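NalD (PDB 5DAJ) represses transcription of the MexAB-OprM multidrug efflux pump as a TetR-family regulator, and binds novobiocin, which induces expression of the pump. Local coordinates at residues 135-140 / 161-166. Residues are numbered along the deposited sequence; the frame is centred on the assembly and turned at random.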
HETATM    1  N   MSE A 135      -3.248 -13.624   9.069  1.00 49.65           N
HETATM    2  CA  MSE A 135      -4.242 -14.041  10.045  1.00 55.75           C
HETATM    3  C   MSE A 135      -5.568 -13.383   9.790  1.00 54.86           C
HETATM    4  O   MSE A 135      -6.597 -14.061   9.757  1.00 63.41           O
HETATM    5  CB  MSE A 135      -3.698 -13.698  11.419  1.00 66.26           C
HETATM    6  CG  MSE A 135      -4.634 -14.136  12.510  1.00 98.98           C
HETATM    7 SE   MSE A 135      -4.260 -13.329  14.267  1.00162.46          SE
HETATM    8  CE  MSE A 135      -2.651 -14.443  14.809  1.00170.85           C
ATOM      9  N   PHE A 136      -5.566 -12.061   9.622  1.00 49.47           N
ATOM     10  CA  PHE A 136      -6.800 -11.334   9.289  1.00 50.80           C
ATOM     11  C   PHE A 136      -7.484 -11.926   8.045  1.00 46.66           C
ATOM     12  O   PHE A 136      -8.699 -12.130   8.018  1.00 50.09           O
ATOM     13  CB  PHE A 136      -6.518  -9.844   9.055  1.00 52.61           C
ATOM     14  CG  PHE A 136      -7.720  -9.076   8.572  1.00 56.56           C
ATOM     15  CD1 PHE A 136      -8.668  -8.614   9.476  1.00 58.87           C
ATOM     16  CD2 PHE A 136      -7.926  -8.852   7.214  1.00 57.94           C
ATOM     17  CE1 PHE A 136      -9.792  -7.928   9.037  1.00 63.41           C
ATOM     18  CE2 PHE A 136      -9.051  -8.168   6.763  1.00 66.63           C
ATOM     19  CZ  PHE A 136      -9.985  -7.703   7.679  1.00 65.63           C
ATOM     20  N   ILE A 137      -6.682 -12.199   7.027  1.00 47.22           N
ATOM     21  CA  ILE A 137      -7.175 -12.812   5.792  1.00 45.57           C
ATOM     22  C   ILE A 137      -7.783 -14.194   6.033  1.00 47.89           C
ATOM     23  O   ILE A 137      -8.847 -14.520   5.487  1.00 48.17           O
ATOM     24  CB  ILE A 137      -6.063 -12.876   4.719  1.00 45.68           C
ATOM     25  CG1 ILE A 137      -5.810 -11.456   4.198  1.00 45.36           C
ATOM     26  CG2 ILE A 137      -6.447 -13.815   3.577  1.00 44.73           C
ATOM     27  CD1 ILE A 137      -4.706 -11.330   3.175  1.00 46.35           C
ATOM     28  N   GLU A 138      -7.103 -15.003   6.839  1.00 52.50           N
ATOM     29  CA  GLU A 138      -7.589 -16.355   7.175  1.00 56.70           C
ATOM     30  C   GLU A 138      -8.907 -16.331   7.954  1.00 54.55           C
ATOM     31  O   GLU A 138      -9.779 -17.171   7.737  1.00 63.87           O
ATOM     32  CB  GLU A 138      -6.518 -17.159   7.924  1.00 59.45           C
ATOM     33  CG  GLU A 138      -5.568 -17.879   6.985  1.00 66.41           C
ATOM     34  CD  GLU A 138      -4.323 -18.410   7.674  1.00 74.16           C
ATOM     35  OE1 GLU A 138      -4.382 -18.671   8.905  1.00 74.24           O
ATOM     36  OE2 GLU A 138      -3.290 -18.570   6.971  1.00 95.40           O
ATOM     37  N   LEU A 139      -9.043 -15.356   8.842  1.00 54.17           N
ATOM     38  CA  LEU A 139     -10.292 -15.140   9.592  1.00 60.87           C
ATOM     39  C   LEU A 139     -11.463 -14.788   8.681  1.00 60.20           C
ATOM     40  O   LEU A 139     -12.535 -15.385   8.790  1.00 62.90           O
ATOM     41  CB  LEU A 139     -10.123 -14.039  10.645  1.00 63.56           C
ATOM     42  CG  LEU A 139     -10.075 -14.445  12.124  1.00 71.54           C
ATOM     43  CD1 LEU A 139      -9.097 -15.575  12.413  1.00 71.42           C
ATOM     44  CD2 LEU A 139      -9.728 -13.236  12.981  1.00 81.24           C
ATOM     45  N   CYS A 140     -11.246 -13.821   7.793  1.00 58.18           N
ATOM     46  CA  CYS A 140     -12.268 -13.435   6.809  1.00 58.39           C
ATOM     47  C   CYS A 140     -12.648 -14.596   5.898  1.00 55.57           C
ATOM     48  O   CYS A 140     -13.829 -14.858   5.673  1.00 59.87           O
ATOM     49  CB  CYS A 140     -11.794 -12.269   5.953  1.00 54.50           C
ATOM     50  SG  CYS A 140     -11.711 -10.736   6.879  1.00 73.10           S
ATOM     51  N   ILE A 161     -11.009 -15.580  -2.500  1.00 40.46           N
ATOM     52  CA  ILE A 161     -10.959 -14.339  -3.292  1.00 38.59           C
ATOM     53  C   ILE A 161     -11.604 -13.172  -2.555  1.00 39.44           C
ATOM     54  O   ILE A 161     -11.077 -12.055  -2.575  1.00 42.51           O
ATOM     55  CB  ILE A 161     -11.659 -14.513  -4.665  1.00 36.94           C
ATOM     56  CG1 ILE A 161     -10.897 -15.513  -5.543  1.00 40.05           C
ATOM     57  CG2 ILE A 161     -11.808 -13.184  -5.407  1.00 44.40           C
ATOM     58  CD1 ILE A 161      -9.473 -15.122  -5.907  1.00 41.43           C
ATOM     59  N   ALA A 162     -12.732 -13.442  -1.915  1.00 38.87           N
ATOM     60  CA  ALA A 162     -13.475 -12.421  -1.173  1.00 41.23           C
ATOM     61  C   ALA A 162     -12.618 -11.780  -0.080  1.00 40.73           C
ATOM     62  O   ALA A 162     -12.538 -10.558   0.016  1.00 48.73           O
ATOM     63  CB  ALA A 162     -14.736 -13.016  -0.564  1.00 40.08           C
ATOM     64  N   SER A 163     -11.970 -12.608   0.735  1.00 43.00           N
ATOM     65  CA  SER A 163     -11.135 -12.098   1.835  1.00 44.21           C
ATOM     66  C   SER A 163      -9.967 -11.268   1.322  1.00 42.18           C
ATOM     67  O   SER A 163      -9.571 -10.283   1.952  1.00 50.44           O
ATOM     68  CB  SER A 163     -10.611 -13.234   2.717  1.00 49.08           C
ATOM     69  OG  SER A 163      -9.934 -14.197   1.940  1.00 54.98           O
ATOM     70  N   ARG A 164      -9.422 -11.674   0.184  1.00 37.63           N
ATOM     71  CA  ARG A 164      -8.258 -11.001  -0.406  1.00 37.75           C
ATOM     72  C   ARG A 164      -8.642  -9.706  -1.102  1.00 37.13           C
ATOM     73  O   ARG A 164      -7.932  -8.718  -0.986  1.00 38.06           O
ATOM     74  CB  ARG A 164      -7.514 -11.922  -1.362  1.00 36.82           C
ATOM     75  CG  ARG A 164      -6.708 -12.962  -0.610  1.00 37.58           C
ATOM     76  CD  ARG A 164      -6.472 -14.219  -1.398  1.00 39.54           C
ATOM     77  NE  ARG A 164      -5.681 -15.160  -0.605  1.00 41.08           N
ATOM     78  CZ  ARG A 164      -6.142 -15.905   0.401  1.00 39.77           C
ATOM     79  NH1 ARG A 164      -7.394 -15.828   0.809  1.00 41.24           N
ATOM     80  NH2 ARG A 164      -5.326 -16.740   1.015  1.00 42.95           N
ATOM     81  N   ALA A 165      -9.768  -9.722  -1.807  1.00 32.38           N
ATOM     82  CA  ALA A 165     -10.315  -8.510  -2.417  1.00 37.75           C
ATOM     83  C   ALA A 165     -10.604  -7.469  -1.344  1.00 39.03           C
ATOM     84  O   ALA A 165     -10.193  -6.310  -1.466  1.00 45.23           O
ATOM     85  CB  ALA A 165     -11.585  -8.817  -3.203  1.00 39.34           C
ATOM     86  N   LEU A 166     -11.264  -7.906  -0.275  1.00 37.68           N
ATOM     87  CA  LEU A 166     -11.622  -7.009   0.830  1.00 38.86           C
ATOM     88  C   LEU A 166     -10.393  -6.412   1.492  1.00 37.01           C
ATOM     89  O   LEU A 166     -10.305  -5.207   1.660  1.00 36.86           O
ATOM     90  CB  LEU A 166     -12.461  -7.717   1.897  1.00 42.33           C
ATOM     91  CG  LEU A 166     -12.836  -6.859   3.120  1.00 43.92           C
ATOM     92  CD1 LEU A 166     -13.547  -5.573   2.738  1.00 44.07           C
ATOM     93  CD2 LEU A 166     -13.703  -7.652   4.072  1.00 45.39           C
TER
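One face of the Arg164 guanidinium is covered by Ile137, whose CG2 methyl sits 3.5 Å above the plane and is displaced toward the rim; the nearest guanidinium atom is NH1, 3.6 Å from Ile137 CG2. On one face of the Phe136 ring, Cys140 SG lies 3.5 Å above the plane, again offset toward the rim. The Ile137 chi1 of -72° leaves CG1 beside the backbone N and turns CG2 away from it, toward the cation, and the Ile137 and Arg164 side chains cross at about a right angle. Arg164 NH1 is also fixed by a salt bridge to Glu141 and a hydrogen bond to Arg160 O, while NE makes a weak hydrogen bond to Leu183 O of the second subunit. The segments belong to helices 123-145 and 159-179 of the all-helical C-terminal domain of a TetR-family repressor; their local axes approach to 8.6 Å at 134° between N-to-C directions. No hydrogen bond runs between residues 135-140 and 161-166, and small side chains mark the close approach: Cys140 CB lies 3.6 Å from Ser163 CB, which also packs 3.5 Å from Ile137 O. The Ser163 hydroxyl is shared between Pro159 O and Arg160 O.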